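Local coordinates for protein peptidase S15/CocE/NonD (Thaumarchaeota archaeon SCGC AB-539-E09, PDB 4PF1) that acts as an aminopeptidase of the alpha/beta-hydrolase fold and probably cleaves peptides by a serine mechanism, as in the X-Pro dipeptidyl-peptidase (S15) family, at residues Ser451-Gly454 / Glu455-Val458; Asp459-Arg462 / His463-Ser466; Ser578-Phe581 / Pro582-Arg586. One frame throughout, in Å; residues are numbered along the deposited sequence.

Contact 1: residues Ser451-Gly454 / Glu455-Val458; sequences STWG and EWLV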
ATOM      1  N   SER A 451      -8.038  10.750  -6.852  1.00 21.58           N
ATOM      2  CA  SER A 451      -8.313  10.701  -8.299  1.00 20.58           C
ATOM      3  C   SER A 451      -7.139  10.138  -9.109  1.00 22.56           C
ATOM      4  O   SER A 451      -5.989  10.527  -8.884  1.00 22.57           O
ATOM      5  CB  SER A 451      -8.666  12.091  -8.821  1.00 23.16           C
ATOM      6  OG  SER A 451      -8.781  12.102 -10.234  1.00 26.79           O
ATOM      7  N   THR A 452      -7.444   9.238 -10.067  1.00 16.95           N
ATOM      8  CA  THR A 452      -6.452   8.661 -10.984  1.00 16.15           C
ATOM      9  C   THR A 452      -6.742   9.140 -12.430  1.00 18.36           C
ATOM     10  O   THR A 452      -6.391   8.454 -13.394  1.00 17.60           O
ATOM     11  CB  THR A 452      -6.416   7.121 -10.869  1.00 21.59           C
ATOM     12  OG1 THR A 452      -7.695   6.584 -11.225  1.00 20.40           O
ATOM     13  CG2 THR A 452      -5.981   6.639  -9.480  1.00 17.29           C
ATOM     14  N   TRP A 453      -7.363  10.344 -12.557  1.00 14.13           N
ATOM     15  CA  TRP A 453      -7.756  11.026 -13.810  1.00 13.70           C
ATOM     16  C   TRP A 453      -6.577  11.143 -14.798  1.00 16.59           C
ATOM     17  O   TRP A 453      -6.781  11.070 -16.016  1.00 15.01           O
ATOM     18  CB  TRP A 453      -8.338  12.421 -13.468  1.00 12.54           C
ATOM     19  CG  TRP A 453      -8.319  13.459 -14.558  1.00 13.70           C
ATOM     20  CD1 TRP A 453      -7.507  14.554 -14.625  1.00 16.53           C
ATOM     21  CD2 TRP A 453      -9.279  13.610 -15.617  1.00 13.78           C
ATOM     22  NE1 TRP A 453      -7.872  15.353 -15.683  1.00 15.98           N
ATOM     23  CE2 TRP A 453      -8.942  14.786 -16.324  1.00 17.52           C
ATOM     24  CE3 TRP A 453     -10.364  12.835 -16.071  1.00 15.16           C
ATOM     25  CZ2 TRP A 453      -9.637  15.198 -17.469  1.00 17.15           C
ATOM     26  CZ3 TRP A 453     -11.048  13.244 -17.204  1.00 16.67           C
ATOM     27  CH2 TRP A 453     -10.688  14.414 -17.887  1.00 17.39           C
ATOM     28  N   GLY A 454      -5.369  11.304 -14.256  1.00 13.37           N
ATOM     29  CA  GLY A 454      -4.145  11.415 -15.039  1.00 12.96           C
ATOM     30  C   GLY A 454      -3.717  10.126 -15.708  1.00 16.10           C
ATOM     31  O   GLY A 454      -2.930  10.157 -16.652  1.00 15.30           O
ATOM     32  N   GLU A 455      -4.245   8.975 -15.237  1.00 12.45           N
ATOM     33  CA  GLU A 455      -3.891   7.654 -15.768  1.00 11.92           C
ATOM     34  C   GLU A 455      -4.990   7.055 -16.667  1.00 14.73           C
ATOM     35  O   GLU A 455      -4.767   6.005 -17.266  1.00 14.00           O
ATOM     36  CB  GLU A 455      -3.611   6.661 -14.608  1.00 13.41           C
ATOM     37  CG  GLU A 455      -2.797   7.210 -13.444  1.00 23.03           C
ATOM     38  CD  GLU A 455      -2.590   6.256 -12.275  1.00 41.04           C
ATOM     39  OE1 GLU A 455      -1.676   6.514 -11.460  1.00 42.56           O
ATOM     40  OE2 GLU A 455      -3.339   5.256 -12.169  1.00 25.71           O
ATOM     41  N   TRP A 456      -6.166   7.703 -16.747  1.00 11.24           N
ATOM     42  CA  TRP A 456      -7.359   7.172 -17.413  1.00 11.16           C
ATOM     43  C   TRP A 456      -7.188   6.820 -18.904  1.00 15.78           C
ATOM     44  O   TRP A 456      -7.789   5.841 -19.343  1.00 14.90           O
ATOM     45  CB  TRP A 456      -8.577   8.090 -17.175  1.00 10.31           C
ATOM     46  CG  TRP A 456      -9.073   8.922 -18.326  1.00 11.43           C
ATOM     47  CD1 TRP A 456      -8.920  10.270 -18.476  1.00 14.26           C
ATOM     48  CD2 TRP A 456     -10.024   8.516 -19.322  1.00 11.50           C
ATOM     49  NE1 TRP A 456      -9.655  10.715 -19.551  1.00 13.82           N
ATOM     50  CE2 TRP A 456     -10.329   9.655 -20.101  1.00 15.19           C
ATOM     51  CE3 TRP A 456     -10.613   7.285 -19.665  1.00 12.86           C
ATOM     52  CZ2 TRP A 456     -11.177   9.597 -21.213  1.00 14.72           C
ATOM     53  CZ3 TRP A 456     -11.454   7.230 -20.766  1.00 14.44           C
ATOM     54  CH2 TRP A 456     -11.736   8.376 -21.521  1.00 15.13           C
ATOM     55  N   LEU A 457      -6.348   7.546 -19.663  1.00 13.20           N
ATOM     56  CA  LEU A 457      -6.197   7.249 -21.092  1.00 13.67           C
ATOM     57  C   LEU A 457      -5.441   5.929 -21.381  1.00 18.06           C
ATOM     58  O   LEU A 457      -5.434   5.486 -22.532  1.00 18.62           O
ATOM     59  CB  LEU A 457      -5.565   8.420 -21.860  1.00 13.94           C
ATOM     60  CG  LEU A 457      -6.501   9.618 -22.124  1.00 18.79           C
ATOM     61  CD1 LEU A 457      -5.813  10.653 -22.968  1.00 19.11           C
ATOM     62  CD2 LEU A 457      -7.805   9.182 -22.806  1.00 20.21           C
ATOM     63  N   VAL A 458      -4.862   5.277 -20.345  1.00 13.49           N
ATOM     64  CA  VAL A 458      -4.205   3.972 -20.515  1.00 13.04           C
ATOM     65  C   VAL A 458      -5.000   2.875 -19.754  1.00 15.32           C
ATOM     66  O   VAL A 458      -4.502   1.763 -19.575  1.00 14.35           O
ATOM     67  CB  VAL A 458      -2.682   3.962 -20.162  1.00 16.79           C
ATOM     68  CG1 VAL A 458      -1.901   4.899 -21.075  1.00 16.65           C
ATOM     69  CG2 VAL A 458      -2.427   4.289 -18.691  1.00 16.46           C
TER
HETATM   70  O   HOH W   1      -4.033   9.653 -19.053  1.00 15.00           O
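Trp453 and Trp456 lie side by side and point the same way. In Trp453, CG is anti to the backbone N (chi1 158°), which brings its ring to the Trp456 flank. The planes, 22° from parallel, are slid so far that the six-membered ring of Trp453 and the five-membered ring of Trp456 barely overlap; the closest ring atoms are Trp453 CZ3 and Trp456 NE1, 3.7 Å apart. Trp453 O comes to the edge of the second indole, 3.4 Å from Trp456 CD1.

Backbone bonds make the turn. Glu455 N donates to Thr452 O at 2.9 Å, and Trp456 N gives Trp453 O a weak bond. Ser451 OG accepts from Trp453 N at 3.2 Å, an ST turn, and a water bridges Gly454 O and Leu457 N.

Extended Glu455 runs past Thr452, OE2 being 3.8 Å from Thr452 CB; Glu455 OE1 bonds a glycerol, probably from the crystallisation liquor, while Thr452 OG1 bonds Arg439.

This 3-10-like turn lies between strand 425-430 and helix 462-465. Trp453 NE1 bonds Glu297, and the Trp453 side chain lies near, without touching, a putative Ser-His-Asp triad; Trp456 packs edge-to-face with Tyr438 and against Met527 of strand 525-534.

Contact 2: residues Asp459-Arg462 / His463-Ser466; sequences DDQR and HTAS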
ATOM      1  N   ASP A 459      -6.263   3.183 -19.369  1.00 10.36           N
ATOM      2  CA  ASP A 459      -7.159   2.255 -18.663  1.00  8.94           C
ATOM      3  C   ASP A 459      -7.381   0.956 -19.436  1.00 11.18           C
ATOM      4  O   ASP A 459      -7.420   0.964 -20.669  1.00  8.54           O
ATOM      5  CB  ASP A 459      -8.533   2.909 -18.428  1.00 10.27           C
ATOM      6  CG  ASP A 459      -8.738   3.598 -17.093  1.00 18.74           C
ATOM      7  OD1 ASP A 459      -7.759   3.708 -16.320  1.00 18.91           O
ATOM      8  OD2 ASP A 459      -9.876   4.030 -16.821  1.00 23.47           O
ATOM      9  N   ASP A 460      -7.578  -0.149 -18.699  1.00  8.83           N
ATOM     10  CA  ASP A 460      -7.932  -1.441 -19.271  1.00  9.02           C
ATOM     11  C   ASP A 460      -9.360  -1.333 -19.808  1.00 13.06           C
ATOM     12  O   ASP A 460     -10.253  -0.870 -19.098  1.00 12.90           O
ATOM     13  CB  ASP A 460      -7.791  -2.556 -18.208  1.00 10.87           C
ATOM     14  CG  ASP A 460      -8.206  -3.947 -18.652  1.00 19.69           C
ATOM     15  OD1 ASP A 460      -8.071  -4.255 -19.860  1.00 20.57           O
ATOM     16  OD2 ASP A 460      -8.611  -4.746 -17.785  1.00 24.57           O
ATOM     17  N   GLN A 461      -9.545  -1.646 -21.089  1.00  9.66           N
ATOM     18  CA  GLN A 461     -10.844  -1.525 -21.738  1.00  9.68           C
ATOM     19  C   GLN A 461     -11.597  -2.872 -21.769  1.00 13.66           C
ATOM     20  O   GLN A 461     -12.581  -3.005 -22.500  1.00 14.32           O
ATOM     21  CB  GLN A 461     -10.690  -0.925 -23.155  1.00 10.87           C
ATOM     22  CG  GLN A 461     -10.174   0.534 -23.166  1.00 10.56           C
ATOM     23  CD  GLN A 461     -11.023   1.477 -22.338  1.00 23.02           C
ATOM     24  OE1 GLN A 461     -12.171   1.779 -22.675  1.00 17.09           O
ATOM     25  NE2 GLN A 461     -10.473   1.964 -21.226  1.00 15.35           N
ATOM     26  N   ARG A 462     -11.194  -3.830 -20.913  1.00  9.59           N
ATOM     27  CA  ARG A 462     -11.876  -5.123 -20.806  1.00  9.80           C
ATOM     28  C   ARG A 462     -13.308  -4.970 -20.245  1.00 14.44           C
ATOM     29  O   ARG A 462     -14.179  -5.771 -20.595  1.00 13.23           O
ATOM     30  CB  ARG A 462     -11.070  -6.104 -19.938  1.00  8.63           C
ATOM     31  CG  ARG A 462     -10.068  -6.942 -20.735  1.00 12.16           C
ATOM     32  CD  ARG A 462      -9.314  -7.940 -19.871  1.00 12.98           C
ATOM     33  NE  ARG A 462      -8.414  -7.279 -18.925  1.00 14.48           N
ATOM     34  CZ  ARG A 462      -7.349  -7.851 -18.371  1.00 23.91           C
ATOM     35  NH1 ARG A 462      -7.030  -9.104 -18.667  1.00  9.42           N
ATOM     36  NH2 ARG A 462      -6.587  -7.168 -17.526  1.00  9.92           N
ATOM     37  N   HIS A 463     -13.554  -3.923 -19.401  1.00 11.53           N
ATOM     38  CA  HIS A 463     -14.862  -3.670 -18.779  1.00 11.90           C
ATOM     39  C   HIS A 463     -15.938  -3.291 -19.815  1.00 16.50           C
ATOM     40  O   HIS A 463     -17.109  -3.618 -19.621  1.00 16.96           O
ATOM     41  CB  HIS A 463     -14.763  -2.616 -17.652  1.00 12.57           C
ATOM     42  CG  HIS A 463     -14.599  -1.194 -18.104  1.00 15.65           C
ATOM     43  ND1 HIS A 463     -15.674  -0.314 -18.119  1.00 17.27           N
ATOM     44  CD2 HIS A 463     -13.479  -0.519 -18.455  1.00 16.91           C
ATOM     45  CE1 HIS A 463     -15.178   0.852 -18.506  1.00 16.36           C
ATOM     46  NE2 HIS A 463     -13.866   0.778 -18.729  1.00 16.50           N
ATOM     47  N   THR A 464     -15.531  -2.671 -20.934  1.00 12.61           N
ATOM     48  CA  THR A 464     -16.445  -2.319 -22.020  1.00 12.05           C
ATOM     49  C   THR A 464     -16.474  -3.427 -23.080  1.00 14.98           C
ATOM     50  O   THR A 464     -17.461  -3.552 -23.798  1.00 14.31           O
ATOM     51  CB  THR A 464     -16.065  -0.966 -22.645  1.00 18.29           C
ATOM     52  OG1 THR A 464     -14.683  -0.972 -22.990  1.00 17.44           O
ATOM     53  CG2 THR A 464     -16.362   0.199 -21.733  1.00 16.08           C
ATOM     54  N   ALA A 465     -15.399  -4.234 -23.173  1.00 11.92           N
ATOM     55  CA  ALA A 465     -15.274  -5.315 -24.162  1.00 11.86           C
ATOM     56  C   ALA A 465     -16.397  -6.361 -24.060  1.00 15.50           C
ATOM     57  O   ALA A 465     -16.857  -6.852 -25.094  1.00 15.58           O
ATOM     58  CB  ALA A 465     -13.925  -5.999 -24.022  1.00 12.60           C
ATOM     59  N   SER A 466     -16.828  -6.707 -22.826  1.00 10.99           N
ATOM     60  CA  SER A 466     -17.865  -7.724 -22.607  1.00 10.97           C
ATOM     61  C   SER A 466     -19.283  -7.149 -22.707  1.00 14.57           C
ATOM     62  O   SER A 466     -20.246  -7.916 -22.693  1.00 14.04           O
ATOM     63  CB  SER A 466     -17.678  -8.396 -21.250  1.00 13.90           C
ATOM     64  OG  SER A 466     -17.851  -7.466 -20.193  1.00 19.32           O
TER
HETATM   65  O   HOH W   2     -11.827   3.246 -18.914  1.00  9.96           O
HETATM   66  O   HOH W   3     -11.405  -3.542 -17.483  1.00 18.54           O
HETATM   67  O   HOH W   4     -15.495  -7.261 -18.903  1.00 18.51           O
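Gln461 O is the point on which the tight side of this turn converges. Ala465 N donates to it at 3.1 Å in a bent bond, Thr464 N adds a weak one, and Gln575 NE2 donates too. Thr464 OG1 sits 3.0 Å from Gln461 O, placed there by a first torsion of 51° that tucks the hydroxyl between backbone N and carbonyl carbon; its one proton may go to Gln461 O or to Gln575 OE1. Alongside, the bent Gln461 side chain runs in the same direction as Thr464 and bonds Lys506 through OE1. Ala465 CB closes the packing against Arg462 O at 3.4 Å.

Gln461 occupies the N-cap position of the short helix 462-465, whose first turn these bonds build. Arg462, the first residue after the cap, reaches back to Asp460 side-on in a salt bridge: Asp460 OD2 receives Arg462 NE (2.8 Å) on its syn lone pair, whereas NH2 meets the same oxygen from above the carboxylate plane. Both bonds lie in the guanidinium plane, and Arg462 NH1 bonds Gly522 O.

The His463 side is looser and watered. Its ring presents an edge to Asp460 O, with CD2 at 3.3 Å, and Thr464 CG2 lies over one face near the rim. One water joins His463 NE2, Gln461 NE2 and Asp459 OD2, the last paired with Arg439. A second takes a weak bond from His463 N. At the far end of the turn a water links Arg462 O, at 2.6 Å, to Ser466 OG, beside the second subunit, whose Arg467 bonds Ser466 O.

Contact 3: residues Ser578-Phe581 / Pro582-Arg586; sequences SSWF and PLYDR
Trp580 O accepts from Tyr584 N at 3.0 Å in a fairly straight bond. The same oxygen lies at the edge of the tyrosine ring, 3.5 Å from Tyr584 CD1. Beside this bond the two aromatic side chains run side by side in the same direction. Their planes are 13° from parallel but slid apart, and they meet at Trp580 CE3 and Tyr584 CE1, 3.6 Å apart. Tyr584 OH goes on to bond Arg203.

Phe581 turns the other way, CG anti to its nitrogen (chi1 -160°), which lays its ring over the next residue: Pro582 CA stands 3.6 Å from the ring centroid, a CH-pi contact over the face. The Arg586 side chain passes the ring at a slant, CG 3.5 Å from Phe581 CD1, while the guanidinium bonds Gly239 O and Pro432 O and makes a cation-pi contact with Tyr603. A water ties Trp580 N to Tyr584 O, 3.0 Å from each.

Helices 204-215 and 231-238 pack against Phe581 and Pro582. The peptide bond before Pro582 is cis, and the aromatic-proline CH-pi contact is typical of such a cis-proline turn, here in the buried loop that follows strand 571-577.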
ATOM      1  N   SER A 578     -21.383   4.327 -28.125  1.00 10.73           N
ATOM      2  CA  SER A 578     -22.160   5.545 -28.392  1.00 11.00           C
ATOM      3  C   SER A 578     -22.297   6.498 -27.180  1.00 15.53           C
ATOM      4  O   SER A 578     -23.061   7.469 -27.246  1.00 14.61           O
ATOM      5  CB  SER A 578     -23.540   5.183 -28.923  1.00 14.31           C
ATOM      6  OG  SER A 578     -23.472   4.728 -30.262  1.00 21.92           O
ATOM      7  N   SER A 579     -21.538   6.244 -26.103  1.00 12.63           N
ATOM      8  CA  SER A 579     -21.517   7.083 -24.903  1.00 12.21           C
ATOM      9  C   SER A 579     -20.196   6.906 -24.152  1.00 17.92           C
ATOM     10  O   SER A 579     -19.554   5.861 -24.264  1.00 17.99           O
ATOM     11  CB  SER A 579     -22.705   6.779 -23.991  1.00 14.06           C
ATOM     12  OG  SER A 579     -22.814   5.401 -23.683  1.00 13.62           O
ATOM     13  N   TRP A 580     -19.778   7.957 -23.429  1.00 15.19           N
ATOM     14  CA  TRP A 580     -18.530   8.050 -22.659  1.00 14.67           C
ATOM     15  C   TRP A 580     -18.828   8.945 -21.453  1.00 17.17           C
ATOM     16  O   TRP A 580     -18.403  10.098 -21.399  1.00 17.46           O
ATOM     17  CB  TRP A 580     -17.436   8.659 -23.562  1.00 13.59           C
ATOM     18  CG  TRP A 580     -16.162   7.877 -23.693  1.00 14.25           C
ATOM     19  CD1 TRP A 580     -15.845   6.694 -23.089  1.00 16.97           C
ATOM     20  CD2 TRP A 580     -15.015   8.256 -24.464  1.00 14.10           C
ATOM     21  NE1 TRP A 580     -14.573   6.305 -23.447  1.00 16.17           N
ATOM     22  CE2 TRP A 580     -14.036   7.252 -24.283  1.00 17.57           C
ATOM     23  CE3 TRP A 580     -14.719   9.347 -25.301  1.00 15.40           C
ATOM     24  CZ2 TRP A 580     -12.787   7.304 -24.914  1.00 16.87           C
ATOM     25  CZ3 TRP A 580     -13.480   9.399 -25.922  1.00 16.82           C
ATOM     26  CH2 TRP A 580     -12.527   8.390 -25.721  1.00 17.21           C
ATOM     27  N   PHE A 581     -19.613   8.410 -20.511  1.00 12.85           N
ATOM     28  CA  PHE A 581     -20.239   9.117 -19.394  1.00 12.02           C
ATOM     29  C   PHE A 581     -19.539   8.883 -18.026  1.00 15.99           C
ATOM     30  O   PHE A 581     -19.025   7.792 -17.800  1.00 15.46           O
ATOM     31  CB  PHE A 581     -21.704   8.636 -19.325  1.00 13.38           C
ATOM     32  CG  PHE A 581     -22.665   9.532 -18.596  1.00 14.22           C
ATOM     33  CD1 PHE A 581     -23.154  10.687 -19.194  1.00 16.41           C
ATOM     34  CD2 PHE A 581     -23.085   9.223 -17.308  1.00 15.97           C
ATOM     35  CE1 PHE A 581     -24.030  11.533 -18.508  1.00 17.13           C
ATOM     36  CE2 PHE A 581     -23.964  10.067 -16.623  1.00 18.68           C
ATOM     37  CZ  PHE A 581     -24.435  11.214 -17.232  1.00 16.68           C
ATOM     38  N   PRO A 582     -19.516   9.869 -17.078  1.00 13.47           N
ATOM     39  CA  PRO A 582     -20.130  11.212 -17.115  1.00 13.48           C
ATOM     40  C   PRO A 582     -19.245  12.315 -17.700  1.00 17.44           C
ATOM     41  O   PRO A 582     -19.696  13.460 -17.763  1.00 17.19           O
ATOM     42  CB  PRO A 582     -20.429  11.479 -15.638  1.00 15.25           C
ATOM     43  CG  PRO A 582     -19.293  10.810 -14.917  1.00 19.45           C
ATOM     44  CD  PRO A 582     -18.901   9.606 -15.758  1.00 14.94           C
ATOM     45  N   LEU A 583     -17.993  11.989 -18.110  1.00 13.86           N
ATOM     46  CA  LEU A 583     -17.059  12.960 -18.702  1.00 13.21           C
ATOM     47  C   LEU A 583     -17.747  13.721 -19.837  1.00 14.72           C
ATOM     48  O   LEU A 583     -17.763  14.947 -19.822  1.00 13.24           O
ATOM     49  CB  LEU A 583     -15.771  12.260 -19.199  1.00 13.26           C
ATOM     50  CG  LEU A 583     -14.688  13.142 -19.880  1.00 18.41           C
ATOM     51  CD1 LEU A 583     -14.325  14.380 -19.027  1.00 18.61           C
ATOM     52  CD2 LEU A 583     -13.446  12.335 -20.173  1.00 20.64           C
ATOM     53  N   TYR A 584     -18.390  12.989 -20.759  1.00 10.59           N
ATOM     54  CA  TYR A 584     -19.162  13.591 -21.843  1.00 10.39           C
ATOM     55  C   TYR A 584     -20.645  13.472 -21.544  1.00 13.61           C
ATOM     56  O   TYR A 584     -21.083  12.433 -21.046  1.00 11.85           O
ATOM     57  CB  TYR A 584     -18.833  12.925 -23.188  1.00 11.05           C
ATOM     58  CG  TYR A 584     -17.415  13.174 -23.641  1.00 11.95           C
ATOM     59  CD1 TYR A 584     -16.390  12.293 -23.310  1.00 13.12           C
ATOM     60  CD2 TYR A 584     -17.086  14.317 -24.364  1.00 12.78           C
ATOM     61  CE1 TYR A 584     -15.075  12.535 -23.700  1.00 13.53           C
ATOM     62  CE2 TYR A 584     -15.778  14.559 -24.775  1.00 13.57           C
ATOM     63  CZ  TYR A 584     -14.772  13.675 -24.426  1.00 19.63           C
ATOM     64  OH  TYR A 584     -13.483  13.918 -24.819  1.00 18.78           O
ATOM     65  N   ASP A 585     -21.430  14.527 -21.843  1.00 11.41           N
ATOM     66  CA  ASP A 585     -22.878  14.453 -21.647  1.00 11.39           C
ATOM     67  C   ASP A 585     -23.478  13.495 -22.691  1.00 16.08           C
ATOM     68  O   ASP A 585     -22.871  13.275 -23.744  1.00 15.38           O
ATOM     69  CB  ASP A 585     -23.541  15.848 -21.693  1.00 13.33           C
ATOM     70  CG  ASP A 585     -23.450  16.602 -23.010  1.00 18.33           C
ATOM     71  OD1 ASP A 585     -22.613  16.226 -23.857  1.00 17.32           O
ATOM     72  OD2 ASP A 585     -24.181  17.596 -23.170  1.00 25.35           O
ATOM     73  N   ARG A 586     -24.613  12.870 -22.368  1.00 13.31           N
ATOM     74  CA  ARG A 586     -25.244  11.900 -23.265  1.00 13.37           C
ATOM     75  C   ARG A 586     -25.842  12.553 -24.481  1.00 18.32           C
ATOM     76  O   ARG A 586     -26.486  13.604 -24.373  1.00 18.72           O
ATOM     77  CB  ARG A 586     -26.364  11.127 -22.553  1.00 12.50           C
ATOM     78  CG  ARG A 586     -25.939  10.362 -21.320  1.00 18.66           C
ATOM     79  CD  ARG A 586     -27.144   9.947 -20.501  1.00 19.95           C
ATOM     80  NE  ARG A 586     -27.981  11.086 -20.113  1.00 16.50           N
ATOM     81  CZ  ARG A 586     -29.307  11.040 -20.015  1.00 24.55           C
ATOM     82  NH1 ARG A 586     -29.961   9.918 -20.282  1.00 10.30           N
ATOM     83  NH2 ARG A 586     -29.988  12.118 -19.658  1.00 17.18           N
TER
HETATM   84  O   HOH W   5     -21.754  10.081 -22.822  1.00 11.33           O

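Along the chain, contact 1 closes a short turn late in the loop that follows strand 425-430. Contact 2 adjoins it directly, turning the same loop into helix 462-465 at the second-subunit interface. After the antiparallel strands that follow, contact 3 closes the turn just beyond strand 571-577. The three are in series, none nested or crossing. Contacts 1 and 3 nevertheless meet in space: Trp456 packs on Trp580 and Leu583, and Trp453 CH2 reaches Leu583 CD1 at 3.8 Å. Contact 2 stays about 5 Å from contact 3 at the nearest atoms. Contact 3 ties the C-terminal domain to helices 204-215 and 231-238, while Trp453 of contact 1 approaches the putative triad.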